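Local coordinates for protein 2-oxoglutarate-dependent dioxygenase DAO (Oryza sativa subsp. indica, PDB 6KUN) that probably oxidises the auxin indole-3-acetic acid irreversibly to inactive 2-oxoindole-3-acetic acid, as an iron- and 2-oxoglutarate-dependent dioxygenase, at residues R154-N159 / R242-M247; S74-P79 / E87-C92; E186-L191 / A238-V243; L182-C187 / V204-G209. One frame throughout, in Å; residues are numbered along the deposited sequence.

Interaction 1. Residues R154-N159 / R242-M247; sequences RMNRYN and RVSIAM. With AKG (2-oxoglutaric acid), chain G; IAC (1H-indol-3-ylacetic acid), chain H.
Asn156 and Ser244 face each other as a hydrogen-bonded pair of two antiparallel strands, 154-158 and 242-247, in the larger sheet of the jelly-roll core. Their main chains exchange N-H and C=O groups, as do those of Arg154 with Ala246 and of Tyr158 with Arg242. All these residues set CB on the face that binds 2-oxoglutarate, but Arg154 then leads away, placing Arg154 NH2 3.2 Å from O3 of the bound indole-3-acetic acid. Asn156 ND2 donates to Ser244 OG at 2.9 Å, nearly straight (168°) and in the amide plane; its OD1 is satisfied by Tyr86, which fixes the amide's rotation. Asn156 ND2 also lies 2.8 Å from 2-oxoglutarate O4, and Ser244 OG is 2.8 Å from the same O4. Tyr158 OH donates to 2-oxoglutarate O4 in a very short bond of 2.5 Å. Arg242, its CG anti to the backbone N (chi1 168°), runs beside Tyr158 and turns both NH1 and NH2 to the other carboxylate oxygen, O3, whose modelled place is less certain. Replacing Asn156 by an alanine would probably leave Ser244 OG without its amide donor and Tyr86 without its acceptor. On the opposite face, Arg157 CG meets Val243 CG2 at 3.9 Å. A guanidinium, hydroxyls and an amide close to one carboxylate are consistent with a pocket suited to the anionic C5 end of 2-oxoglutarate.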
loop_
_atom_site.group_PDB
_atom_site.type_symbol
_atom_site.label_atom_id
_atom_site.label_comp_id
_atom_site.label_asym_id
_atom_site.label_seq_id
_atom_site.Cartn_x
_atom_site.Cartn_y
_atom_site.Cartn_z
ATOM N N ARG B 154 11.327 -15.606 5.006
ATOM C CA ARG B 154 12.239 -14.904 4.097
ATOM C C ARG B 154 11.699 -13.518 3.745
ATOM O O ARG B 154 10.498 -13.327 3.514
ATOM C CB ARG B 154 12.456 -15.698 2.835
ATOM C CG ARG B 154 13.827 -15.686 2.263
ATOM C CD ARG B 154 13.835 -16.442 0.921
ATOM N NE ARG B 154 14.125 -17.873 1.042
ATOM C CZ ARG B 154 13.932 -18.760 0.065
ATOM N NH1 ARG B 154 13.431 -18.368 -1.101
ATOM N NH2 ARG B 154 14.225 -20.038 0.257
ATOM N N MET B 155 12.594 -12.548 3.753
ATOM C CA MET B 155 12.348 -11.198 3.254
ATOM C C MET B 155 13.225 -11.050 2.027
ATOM O O MET B 155 14.429 -11.357 2.094
ATOM C CB MET B 155 12.658 -10.146 4.319
ATOM C CG MET B 155 11.707 -10.204 5.510
ATOM S SD MET B 155 12.230 -9.184 6.937
ATOM C CE MET B 155 13.786 -9.967 7.440
ATOM N N ASN B 156 12.616 -10.652 0.910
ATOM C CA ASN B 156 13.315 -10.678 -0.373
ATOM C C ASN B 156 13.303 -9.291 -1.028
ATOM O O ASN B 156 12.320 -8.550 -0.940
ATOM C CB ASN B 156 12.683 -11.661 -1.397
ATOM C CG ASN B 156 12.349 -13.032 -0.806
ATOM O OD1 ASN B 156 13.227 -13.789 -0.418
ATOM N ND2 ASN B 156 11.058 -13.361 -0.776
ATOM N N ARG B 157 14.362 -8.994 -1.773
ATOM C CA ARG B 157 14.380 -7.830 -2.652
ATOM C C ARG B 157 15.023 -8.201 -3.977
ATOM O O ARG B 157 16.127 -8.752 -4.008
ATOM C CB ARG B 157 15.135 -6.667 -2.020
ATOM C CG ARG B 157 15.031 -5.392 -2.783
ATOM C CD ARG B 157 15.554 -4.230 -1.976
ATOM N NE ARG B 157 16.987 -4.047 -2.108
ATOM C CZ ARG B 157 17.602 -2.866 -1.976
ATOM N NH1 ARG B 157 16.894 -1.784 -1.716
ATOM N NH2 ARG B 157 18.912 -2.780 -2.109
ATOM N N TYR B 158 14.320 -7.911 -5.065
ATOM C CA TYR B 158 14.843 -8.082 -6.429
ATOM C C TYR B 158 15.131 -6.686 -6.967
ATOM O O TYR B 158 14.227 -5.853 -7.076
ATOM C CB TYR B 158 13.864 -8.863 -7.322
ATOM C CG TYR B 158 13.445 -10.205 -6.725
ATOM C CD1 TYR B 158 12.523 -10.261 -5.687
ATOM C CD2 TYR B 158 13.980 -11.402 -7.182
ATOM C CE1 TYR B 158 12.146 -11.461 -5.121
ATOM C CE2 TYR B 158 13.614 -12.610 -6.621
ATOM C CZ TYR B 158 12.691 -12.632 -5.593
ATOM O OH TYR B 158 12.306 -13.828 -5.026
ATOM N N ASN B 159 16.394 -6.410 -7.248
ATOM C CA ASN B 159 16.826 -5.063 -7.613
ATOM C C ASN B 159 16.722 -4.864 -9.118
ATOM O O ASN B 159 17.700 -4.876 -9.863
ATOM C CB ASN B 159 18.237 -4.822 -7.103
ATOM C CG ASN B 159 18.276 -4.755 -5.606
ATOM O OD1 ASN B 159 17.586 -3.928 -5.012
ATOM N ND2 ASN B 159 19.036 -5.650 -4.987
ATOM N N ARG B 242 11.411 -5.007 -6.418
ATOM C CA ARG B 242 10.255 -5.732 -5.903
ATOM C C ARG B 242 10.586 -6.381 -4.560
ATOM O O ARG B 242 11.519 -7.178 -4.457
ATOM C CB ARG B 242 9.798 -6.793 -6.905
ATOM C CG ARG B 242 8.782 -7.777 -6.346
ATOM C CD ARG B 242 8.306 -8.745 -7.415
ATOM N NE ARG B 242 7.390 -9.747 -6.879
ATOM C CZ ARG B 242 7.766 -10.784 -6.137
ATOM N NH1 ARG B 242 9.047 -10.960 -5.843
ATOM N NH2 ARG B 242 6.863 -11.645 -5.691
ATOM N N VAL B 243 9.816 -6.033 -3.533
ATOM C CA VAL B 243 10.036 -6.541 -2.187
ATOM C C VAL B 243 8.902 -7.489 -1.813
ATOM O O VAL B 243 7.711 -7.215 -2.066
ATOM C CB VAL B 243 10.181 -5.406 -1.161
ATOM C CG1 VAL B 243 10.226 -5.976 0.208
ATOM C CG2 VAL B 243 11.458 -4.620 -1.465
ATOM N N SER B 244 9.279 -8.622 -1.234
ATOM C CA SER B 244 8.290 -9.602 -0.851
ATOM C C SER B 244 8.685 -10.242 0.458
ATOM O O SER B 244 9.832 -10.162 0.892
ATOM C CB SER B 244 8.098 -10.684 -1.938
ATOM O OG SER B 244 9.219 -11.512 -2.082
ATOM N N ILE B 245 7.700 -10.869 1.083
ATOM C CA ILE B 245 7.870 -11.581 2.338
ATOM C C ILE B 245 7.210 -12.944 2.157
ATOM O O ILE B 245 6.090 -13.053 1.611
ATOM C CB ILE B 245 7.226 -10.799 3.485
ATOM C CG1 ILE B 245 7.725 -9.356 3.493
ATOM C CG2 ILE B 245 7.522 -11.410 4.789
ATOM C CD1 ILE B 245 6.926 -8.476 4.365
ATOM N N ALA B 246 7.889 -13.976 2.641
ATOM C CA ALA B 246 7.350 -15.326 2.519
ATOM C C ALA B 246 7.601 -16.141 3.771
ATOM O O ALA B 246 8.630 -15.983 4.441
ATOM C CB ALA B 246 7.954 -16.074 1.298
ATOM N N MET B 247 6.657 -17.008 4.086
ATOM C CA MET B 247 6.796 -17.975 5.162
ATOM C C MET B 247 6.593 -19.363 4.571
ATOM O O MET B 247 5.543 -19.641 3.971
ATOM C CB MET B 247 5.757 -17.716 6.258
ATOM C CG MET B 247 5.881 -18.691 7.427
ATOM S SD MET B 247 7.381 -18.527 8.428
ATOM C CE MET B 247 6.895 -17.154 9.462
HETATM C C1 AKG G . 8.770 -18.235 -4.095
HETATM O O1 AKG G . 7.823 -17.782 -3.417
HETATM O O2 AKG G . 9.352 -19.299 -3.791
HETATM C C2 AKG G . 9.210 -17.500 -5.277
HETATM O O5 AKG G . 9.182 -18.031 -6.375
HETATM C C3 AKG G . 9.700 -16.078 -5.133
HETATM C C4 AKG G . 8.803 -15.329 -4.156
HETATM C C5 AKG G . 9.278 -13.901 -4.032
HETATM O O3 AKG G . 8.540 -12.988 -4.462
HETATM O O4 AKG G . 10.390 -13.685 -3.503
HETATM C C IAC H . 15.345 -26.450 -3.013
HETATM C C1 IAC H . 16.190 -25.579 -2.411
HETATM C C2 IAC H . 17.163 -24.879 -3.167
HETATM C C3 IAC H . 17.245 -25.079 -4.524
HETATM C C4 IAC H . 16.372 -25.960 -5.137
HETATM C C5 IAC H . 15.456 -26.645 -4.379
HETATM C C7 IAC H . 15.899 -25.571 -1.101
HETATM C C8 IAC H . 14.857 -26.448 -0.863
HETATM C C17 IAC H . 16.486 -24.825 0.095
HETATM C C18 IAC H . 15.948 -23.412 0.232
HETATM N N IAC H . 14.516 -26.995 -2.060
HETATM O O2 IAC H . 16.734 -22.513 0.641
HETATM O O3 IAC H . 14.743 -23.152 -0.032
#

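Interaction 2. Residues S74-P79 / E87-C92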
loop_
_atom_site.group_PDB
_atom_site.type_symbol
_atom_site.label_atom_id
_atom_site.label_comp_id
_atom_site.label_asym_id
_atom_site.label_seq_id
_atom_site.Cartn_x
_atom_site.Cartn_y
_atom_site.Cartn_z
ATOM N N SER B 74 21.334 -18.513 9.125
ATOM C CA SER B 74 20.294 -17.534 8.846
ATOM C C SER B 74 20.868 -16.128 8.946
ATOM O O SER B 74 21.844 -15.879 9.640
ATOM C CB SER B 74 19.129 -17.683 9.818
ATOM O OG SER B 74 18.383 -18.862 9.568
ATOM N N GLY B 75 20.220 -15.204 8.241
ATOM C CA GLY B 75 20.680 -13.831 8.184
ATOM C C GLY B 75 20.618 -13.304 6.784
ATOM O O GLY B 75 19.921 -13.830 5.931
ATOM N N TYR B 76 21.357 -12.238 6.545
ATOM C CA TYR B 76 21.391 -11.634 5.222
ATOM C C TYR B 76 22.152 -12.508 4.224
ATOM O O TYR B 76 23.099 -13.211 4.571
ATOM C CB TYR B 76 22.043 -10.248 5.328
ATOM C CG TYR B 76 22.183 -9.535 4.021
ATOM C CD1 TYR B 76 21.096 -8.935 3.425
ATOM C CD2 TYR B 76 23.397 -9.449 3.386
ATOM C CE1 TYR B 76 21.216 -8.274 2.227
ATOM C CE2 TYR B 76 23.532 -8.789 2.187
ATOM C CZ TYR B 76 22.461 -8.212 1.615
ATOM O OH TYR B 76 22.586 -7.567 0.411
ATOM N N VAL B 77 21.719 -12.454 2.962
ATOM C CA VAL B 77 22.349 -13.179 1.868
ATOM C C VAL B 77 22.505 -12.190 0.711
ATOM O O VAL B 77 21.503 -11.634 0.237
ATOM C CB VAL B 77 21.561 -14.417 1.421
ATOM C CG1 VAL B 77 22.452 -15.362 0.595
ATOM C CG2 VAL B 77 21.011 -15.186 2.624
ATOM N N PRO B 78 23.721 -11.886 0.283
ATOM C CA PRO B 78 23.904 -10.885 -0.769
ATOM C C PRO B 78 23.654 -11.478 -2.140
ATOM O O PRO B 78 23.538 -12.701 -2.292
ATOM C CB PRO B 78 25.379 -10.473 -0.612
ATOM C CG PRO B 78 26.017 -11.708 -0.131
ATOM C CD PRO B 78 25.018 -12.344 0.819
ATOM N N PRO B 79 23.579 -10.636 -3.168
ATOM C CA PRO B 79 23.488 -11.090 -4.560
ATOM C C PRO B 79 24.830 -11.591 -5.100
ATOM O O PRO B 79 24.969 -12.792 -5.366
ATOM C CB PRO B 79 22.989 -9.840 -5.298
ATOM C CG PRO B 79 23.376 -8.693 -4.452
ATOM C CD PRO B 79 23.470 -9.165 -3.034
ATOM N N GLU B 87 18.577 -10.227 -3.291
ATOM C CA GLU B 87 19.148 -10.232 -1.949
ATOM C C GLU B 87 18.017 -10.522 -0.972
ATOM O O GLU B 87 16.839 -10.355 -1.291
ATOM C CB GLU B 87 19.874 -8.923 -1.621
ATOM C CG GLU B 87 18.985 -7.726 -1.371
ATOM C CD GLU B 87 19.780 -6.418 -1.316
ATOM O OE1 GLU B 87 19.583 -5.573 -2.221
ATOM O OE2 GLU B 87 20.607 -6.225 -0.377
ATOM N N ALA B 88 18.381 -10.978 0.215
ATOM C CA ALA B 88 17.345 -11.445 1.110
ATOM C C ALA B 88 17.862 -11.560 2.529
ATOM O O ALA B 88 19.069 -11.534 2.784
ATOM C CB ALA B 88 16.796 -12.803 0.652
ATOM N N PHE B 89 16.899 -11.663 3.450
ATOM C CA PHE B 89 17.114 -12.018 4.846
ATOM C C PHE B 89 16.276 -13.251 5.100
ATOM O O PHE B 89 15.062 -13.230 4.827
ATOM C CB PHE B 89 16.652 -10.908 5.816
ATOM C CG PHE B 89 17.454 -9.647 5.752
ATOM C CD1 PHE B 89 17.208 -8.691 4.779
ATOM C CD2 PHE B 89 18.400 -9.374 6.740
ATOM C CE1 PHE B 89 17.919 -7.489 4.756
ATOM C CE2 PHE B 89 19.120 -8.187 6.731
ATOM C CZ PHE B 89 18.885 -7.242 5.752
ATOM N N GLY B 90 16.898 -14.312 5.589
ATOM C CA GLY B 90 16.207 -15.548 5.892
ATOM C C GLY B 90 16.387 -15.965 7.334
ATOM O O GLY B 90 17.449 -15.737 7.935
ATOM N N LEU B 91 15.366 -16.619 7.863
ATOM C CA LEU B 91 15.291 -17.044 9.253
ATOM C C LEU B 91 14.759 -18.463 9.294
ATOM O O LEU B 91 13.614 -18.711 8.929
ATOM C CB LEU B 91 14.395 -16.121 10.054
ATOM C CG LEU B 91 14.303 -16.312 11.567
ATOM C CD1 LEU B 91 13.133 -15.406 12.043
ATOM C CD2 LEU B 91 14.113 -17.688 12.076
ATOM N N CYS B 92 15.598 -19.371 9.739
ATOM C CA CYS B 92 15.286 -20.765 10.082
ATOM C C CYS B 92 15.833 -21.013 11.488
ATOM O O CYS B 92 16.993 -20.666 11.751
ATOM C CB CYS B 92 15.953 -21.712 9.083
ATOM S SG CYS B 92 15.261 -23.354 9.073
#
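Gly75 and Gly90 pair within a beta hairpin whose strands, 75-77 and 86-92, form one margin of the large jelly-roll sheet, 75-77 being outermost within the chain. Main-chain bonds set the register: Gly75 and Gly90 bind each other reciprocally, as do Val77 and Ala88, while Tyr76 and Phe89 occupy the non-hydrogen-bonded position between. At Gly75 the backbone would press any CB against the preceding carbonyl oxygen. Beyond the paired residues, Ser74 OG extends the bonding by accepting from Cys92 N at 2.8 Å.

Aromatic packing joins Tyr76 to Phe89 in a T-shaped pair, centroids 5.1 Å apart and planes at 60°. The tyrosine offers an edge: Tyr76 CD1 sits over one face of the phenylalanine toward the rim, 3.6 Å from Phe89 CZ. Phe57 meets Phe89 edge-to-face as well, and Leu56 of the same helix, 43-57, also touches it. Elsewhere Pro79 CD packs beside Glu87 CB at 3.9 Å.

Polar side-chain contacts gather on Glu87, which carries salt bridges to Lys64 and Arg157 and accepts a bond from Asn159; so many donors probably keep its carboxylate ionised. Tyr76, with CG anti to the backbone N (chi1 178°), stretches along the neighbouring strand to reach it. Tyr76 OH donates to Glu87 OE2 at 2.5 Å, approaching from above the carboxylate plane, 38° out of it.

Interaction 3. Residues E186-L191 / A238-V243. With AKG (2-oxoglutaric acid), chain G.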
loop_
_atom_site.group_PDB
_atom_site.type_symbol
_atom_site.label_atom_id
_atom_site.label_comp_id
_atom_site.label_asym_id
_atom_site.label_seq_id
_atom_site.Cartn_x
_atom_site.Cartn_y
_atom_site.Cartn_z
ATOM N N GLU B 186 2.790 -4.646 -3.315
ATOM C CA GLU B 186 1.558 -4.113 -3.884
ATOM C C GLU B 186 1.801 -3.430 -5.225
ATOM O O GLU B 186 0.951 -3.492 -6.115
ATOM C CB GLU B 186 0.924 -3.099 -2.925
ATOM C CG GLU B 186 0.735 -3.584 -1.504
ATOM C CD GLU B 186 0.169 -2.498 -0.601
ATOM O OE1 GLU B 186 0.510 -2.497 0.600
ATOM O OE2 GLU B 186 -0.608 -1.645 -1.101
ATOM N N CYS B 187 2.953 -2.798 -5.395
ATOM C CA CYS B 187 3.207 -2.008 -6.591
ATOM C C CYS B 187 3.829 -2.803 -7.720
ATOM O O CYS B 187 3.552 -2.521 -8.886
ATOM C CB CYS B 187 4.111 -0.832 -6.228
ATOM S SG CYS B 187 3.451 0.028 -4.778
ATOM N N VAL B 188 4.652 -3.788 -7.402
ATOM C CA VAL B 188 5.408 -4.546 -8.384
ATOM C C VAL B 188 4.888 -5.975 -8.299
ATOM O O VAL B 188 5.085 -6.652 -7.275
ATOM C CB VAL B 188 6.919 -4.490 -8.113
ATOM C CG1 VAL B 188 7.682 -5.076 -9.272
ATOM C CG2 VAL B 188 7.350 -3.044 -7.817
ATOM N N GLY B 189 4.199 -6.409 -9.333
ATOM C CA GLY B 189 3.740 -7.783 -9.382
ATOM C C GLY B 189 4.832 -8.690 -9.903
ATOM O O GLY B 189 5.974 -8.664 -9.433
ATOM N N GLY B 190 4.494 -9.489 -10.901
ATOM C CA GLY B 190 5.449 -10.367 -11.538
ATOM C C GLY B 190 5.253 -11.840 -11.247
ATOM O O GLY B 190 5.719 -12.668 -12.038
ATOM N N LEU B 191 4.612 -12.198 -10.132
ATOM C CA LEU B 191 4.417 -13.610 -9.825
ATOM C C LEU B 191 3.458 -14.212 -10.837
ATOM O O LEU B 191 2.409 -13.638 -11.145
ATOM C CB LEU B 191 3.877 -13.816 -8.410
ATOM C CG LEU B 191 3.648 -15.277 -8.001
ATOM C CD1 LEU B 191 4.886 -16.152 -7.946
ATOM C CD2 LEU B 191 2.939 -15.326 -6.654
ATOM N N ALA B 238 8.530 -4.308 -14.042
ATOM C CA ALA B 238 8.726 -2.878 -13.851
ATOM C C ALA B 238 10.173 -2.620 -13.495
ATOM O O ALA B 238 10.901 -3.524 -13.067
ATOM C CB ALA B 238 7.810 -2.325 -12.755
ATOM N N ALA B 239 10.586 -1.362 -13.663
ATOM C CA ALA B 239 11.969 -0.966 -13.438
ATOM C C ALA B 239 12.229 -0.503 -12.010
ATOM O O ALA B 239 13.110 0.334 -11.789
ATOM C CB ALA B 239 12.364 0.142 -14.427
ATOM N N VAL B 240 11.466 -0.998 -11.042
ATOM C CA VAL B 240 11.693 -0.657 -9.635
ATOM C C VAL B 240 11.874 -1.926 -8.806
ATOM O O VAL B 240 11.372 -2.993 -9.180
ATOM C CB VAL B 240 10.531 0.193 -9.087
ATOM C CG1 VAL B 240 10.332 1.416 -9.959
ATOM C CG2 VAL B 240 9.245 -0.626 -9.063
ATOM N N PRO B 241 12.610 -1.871 -7.701
ATOM C CA PRO B 241 12.798 -3.077 -6.880
ATOM C C PRO B 241 11.473 -3.679 -6.420
ATOM O O PRO B 241 10.545 -2.961 -6.038
ATOM C CB PRO B 241 13.609 -2.573 -5.683
ATOM C CG PRO B 241 14.232 -1.289 -6.138
ATOM C CD PRO B 241 13.322 -0.698 -7.171
ATOM N N ARG B 242 11.411 -5.007 -6.418
ATOM C CA ARG B 242 10.255 -5.732 -5.903
ATOM C C ARG B 242 10.586 -6.381 -4.560
ATOM O O ARG B 242 11.519 -7.178 -4.457
ATOM C CB ARG B 242 9.798 -6.793 -6.905
ATOM C CG ARG B 242 8.782 -7.777 -6.346
ATOM C CD ARG B 242 8.306 -8.745 -7.415
ATOM N NE ARG B 242 7.390 -9.747 -6.879
ATOM C CZ ARG B 242 7.766 -10.784 -6.137
ATOM N NH1 ARG B 242 9.047 -10.960 -5.843
ATOM N NH2 ARG B 242 6.863 -11.645 -5.691
ATOM N N VAL B 243 9.816 -6.033 -3.533
ATOM C CA VAL B 243 10.036 -6.541 -2.187
ATOM C C VAL B 243 8.902 -7.489 -1.813
ATOM O O VAL B 243 7.711 -7.215 -2.066
ATOM C CB VAL B 243 10.181 -5.406 -1.161
ATOM C CG1 VAL B 243 10.226 -5.976 0.208
ATOM C CG2 VAL B 243 11.458 -4.620 -1.465
HETATM C C1 AKG G . 8.770 -18.235 -4.095
HETATM O O1 AKG G . 7.823 -17.782 -3.417
HETATM O O2 AKG G . 9.352 -19.299 -3.791
HETATM C C2 AKG G . 9.210 -17.500 -5.277
HETATM O O5 AKG G . 9.182 -18.031 -6.375
HETATM C C3 AKG G . 9.700 -16.078 -5.133
HETATM C C4 AKG G . 8.803 -15.329 -4.156
HETATM C C5 AKG G . 9.278 -13.901 -4.032
HETATM O O3 AKG G . 8.540 -12.988 -4.462
HETATM O O4 AKG G . 10.390 -13.685 -3.503
#
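The irregular loop 186-191 passes the entry to strand 242-249 without any clear backbone hydrogen bond, coming nearest where Val188 and Arg242 have their CA atoms 5.6 Å apart. Val188 carries the apolar part of the contact, and its two methyls divide the work. Val188 CG1, anti to the backbone N (chi1 -170°), lies against the aliphatic root of the arginine, 3.6 Å from Arg242 CB, with Ala238 CB more loosely placed on the other side of that methyl. The other branch, Val188 CG2, turns to the preceding loop and meets Val240 CG2 at 3.3 Å, tighter than usual for two methyls, while also facing Pro241 O. In the double-stranded beta-helix (jelly-roll) core of this oxygenase family, the loop joins strand 179-183 of one sheet to strand 191-194 of the other, and here it flanks the arginine that grips 2-oxoglutarate. The arginine chain runs extended from CG to NE past the loop backbone, with Gly189 O 3.1 Å from Arg242 CD. That carbonyl lies near the guanidinium plane, at its edge, and Glu184 adds a long, weak ion pair to NE. A leucine in place of Arg242 would probably leave the 2-oxoglutarate carboxylate without its guanidinium partner and Glu184 without its weak counter-charge. Near the start of the loop, Cys187 SG forms a disulfide with Cys187 of the second subunit.

Interaction 4. Residues L182-C187 / V204-G209; sequences LQEDEC and VDPLPG
Two acceptors confront each other where Glu184 OE1 lies 3.2 Å from Val204 O with no hydrogen bond between them, and no hydrogen bond crosses this contact anywhere. It joins two connections of the jelly-roll core: the turn leaving strand 179-183 and the proline-rich loop between strands 201-203 and 211-215. Glu184 reaches the carbonyl because its chain is fully extended, CG anti to the backbone N (chi1 -173°). Its other oxygen, OE2, takes a weak hydrogen bond from Leu191 N and a long, weak ion pair with Arg242, which probably offset the negative charge.

Pro206 fills the centre. Its ring lies against two successive peptide carbonyls, Pro206 CB 3.4 Å from Asp185 O and Pro206 CG 3.4 Å from Glu186 O. The turn is shaped by Asp185, whose OD1 accepts from Cys187 N, 3.3 Å away, in an Asx turn. Asp185 OD2 accepts from Val243 N, tying the turn to strand 242-249 as well. Further along, the side chains of Glu186 and Pro208 cross at about a right angle. The carboxylate is held in a salt bridge from OE1 to Lys50, while Glu186 OE2 rests against the proline ring, 3.7 Å from Pro208 CB.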
loop_
_atom_site.group_PDB
_atom_site.type_symbol
_atom_site.label_atom_id
_atom_site.label_comp_id
_atom_site.label_asym_id
_atom_site.label_seq_id
_atom_site.Cartn_x
_atom_site.Cartn_y
_atom_site.Cartn_z
ATOM N N LEU B 182 2.793 -16.031 0.974
ATOM C CA LEU B 182 3.559 -14.938 0.384
ATOM C C LEU B 182 2.796 -13.626 0.557
ATOM O O LEU B 182 1.573 -13.581 0.388
ATOM C CB LEU B 182 3.792 -15.187 -1.128
ATOM C CG LEU B 182 4.424 -16.483 -1.621
ATOM C CD1 LEU B 182 4.315 -16.540 -3.146
ATOM C CD2 LEU B 182 5.864 -16.595 -1.191
ATOM N N GLN B 183 3.545 -12.558 0.820
ATOM C CA GLN B 183 3.034 -11.193 0.767
ATOM C C GLN B 183 3.818 -10.430 -0.302
ATOM O O GLN B 183 4.978 -10.073 -0.093
ATOM C CB GLN B 183 3.181 -10.507 2.125
ATOM C CG GLN B 183 2.823 -9.031 2.116
ATOM C CD GLN B 183 1.652 -8.710 3.024
ATOM O OE1 GLN B 183 1.833 -8.237 4.147
ATOM N NE2 GLN B 183 0.442 -8.965 2.541
ATOM N N GLU B 184 3.186 -10.197 -1.449
ATOM C CA GLU B 184 3.865 -9.634 -2.611
ATOM C C GLU B 184 3.838 -8.113 -2.533
ATOM O O GLU B 184 3.037 -7.513 -1.822
ATOM C CB GLU B 184 3.197 -10.122 -3.910
ATOM C CG GLU B 184 3.913 -9.733 -5.213
ATOM C CD GLU B 184 3.269 -10.376 -6.437
ATOM O OE1 GLU B 184 2.252 -11.082 -6.269
ATOM O OE2 GLU B 184 3.775 -10.182 -7.561
ATOM N N ASP B 185 4.755 -7.494 -3.255
ATOM C CA ASP B 185 4.791 -6.042 -3.339
ATOM C C ASP B 185 3.520 -5.543 -3.995
ATOM O O ASP B 185 3.203 -5.971 -5.101
ATOM C CB ASP B 185 6.004 -5.614 -4.155
ATOM C CG ASP B 185 6.446 -4.227 -3.822
ATOM O OD1 ASP B 185 5.568 -3.384 -3.524
ATOM O OD2 ASP B 185 7.679 -4.002 -3.844
ATOM N N GLU B 186 2.790 -4.646 -3.315
ATOM C CA GLU B 186 1.558 -4.113 -3.884
ATOM C C GLU B 186 1.801 -3.430 -5.225
ATOM O O GLU B 186 0.951 -3.492 -6.115
ATOM C CB GLU B 186 0.924 -3.099 -2.925
ATOM C CG GLU B 186 0.735 -3.584 -1.504
ATOM C CD GLU B 186 0.169 -2.498 -0.601
ATOM O OE1 GLU B 186 0.510 -2.497 0.600
ATOM O OE2 GLU B 186 -0.608 -1.645 -1.101
ATOM N N CYS B 187 2.953 -2.798 -5.395
ATOM C CA CYS B 187 3.207 -2.008 -6.591
ATOM C C CYS B 187 3.829 -2.803 -7.720
ATOM O O CYS B 187 3.552 -2.521 -8.886
ATOM C CB CYS B 187 4.111 -0.832 -6.228
ATOM S SG CYS B 187 3.451 0.028 -4.778
ATOM N N VAL B 204 -0.305 -13.654 -10.983
ATOM C CA VAL B 204 -1.001 -13.497 -9.716
ATOM C C VAL B 204 -0.783 -12.027 -9.367
ATOM O O VAL B 204 0.215 -11.668 -8.711
ATOM C CB VAL B 204 -0.466 -14.474 -8.648
ATOM C CG1 VAL B 204 -1.329 -14.385 -7.413
ATOM C CG2 VAL B 204 -0.476 -15.883 -9.221
ATOM N N ASP B 205 -1.643 -11.173 -9.888
ATOM C CA ASP B 205 -1.497 -9.746 -9.676
ATOM C C ASP B 205 -1.677 -9.433 -8.196
ATOM O O ASP B 205 -2.570 -9.990 -7.547
ATOM C CB ASP B 205 -2.514 -8.981 -10.522
ATOM C CG ASP B 205 -2.177 -9.023 -11.998
ATOM O OD1 ASP B 205 -0.992 -8.804 -12.330
ATOM O OD2 ASP B 205 -3.076 -9.296 -12.822
ATOM N N PRO B 206 -0.840 -8.566 -7.630
ATOM C CA PRO B 206 -0.964 -8.275 -6.195
ATOM C C PRO B 206 -2.329 -7.687 -5.865
ATOM O O PRO B 206 -2.930 -6.958 -6.665
ATOM C CB PRO B 206 0.171 -7.272 -5.929
ATOM C CG PRO B 206 0.489 -6.674 -7.260
ATOM C CD PRO B 206 0.181 -7.726 -8.291
ATOM N N LEU B 207 -2.826 -8.034 -4.681
ATOM C CA LEU B 207 -4.091 -7.496 -4.164
ATOM C C LEU B 207 -3.877 -7.077 -2.717
ATOM O O LEU B 207 -3.722 -7.960 -1.845
ATOM C CB LEU B 207 -5.197 -8.535 -4.272
ATOM C CG LEU B 207 -6.627 -8.185 -3.860
ATOM C CD1 LEU B 207 -6.746 -7.766 -2.400
ATOM C CD2 LEU B 207 -7.192 -7.105 -4.783
ATOM N N PRO B 208 -3.898 -5.773 -2.407
ATOM C CA PRO B 208 -3.333 -5.311 -1.132
ATOM C C PRO B 208 -4.013 -5.937 0.075
ATOM O O PRO B 208 -5.213 -6.234 0.069
ATOM C CB PRO B 208 -3.569 -3.791 -1.161
ATOM C CG PRO B 208 -3.810 -3.450 -2.608
ATOM C CD PRO B 208 -4.476 -4.662 -3.192
ATOM N N GLY B 209 -3.215 -6.153 1.127
ATOM C CA GLY B 209 -3.715 -6.752 2.347
ATOM C C GLY B 209 -4.087 -8.219 2.270
ATOM O O GLY B 209 -4.532 -8.773 3.287
#

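Interactions 1 and 2 are successive parts of one sheet: strand 86-92 pairs outward with strand 75-77 and inward with strand 151-158, with Met155 N 2.8 Å from Phe89 O, and their centres are about 10 Å apart. Interaction 4 adjoins the other edge of strand 242-249, where Ile245 O lies 2.7 Å from Gln183 N. Arg242 belongs to both interaction 1 and interaction 3, so the 2-oxoglutarate site is bounded by sheet and loop together. Interactions 3 and 4 share Glu186 and Cys187, whose loop meets the second subunit. Interactions 2 and 4 are the most widely separated, their centres about 21 Å apart. Even so, the side chain of Ala88 in interaction 2 is about 8 Å from the bound 2-oxoglutarate.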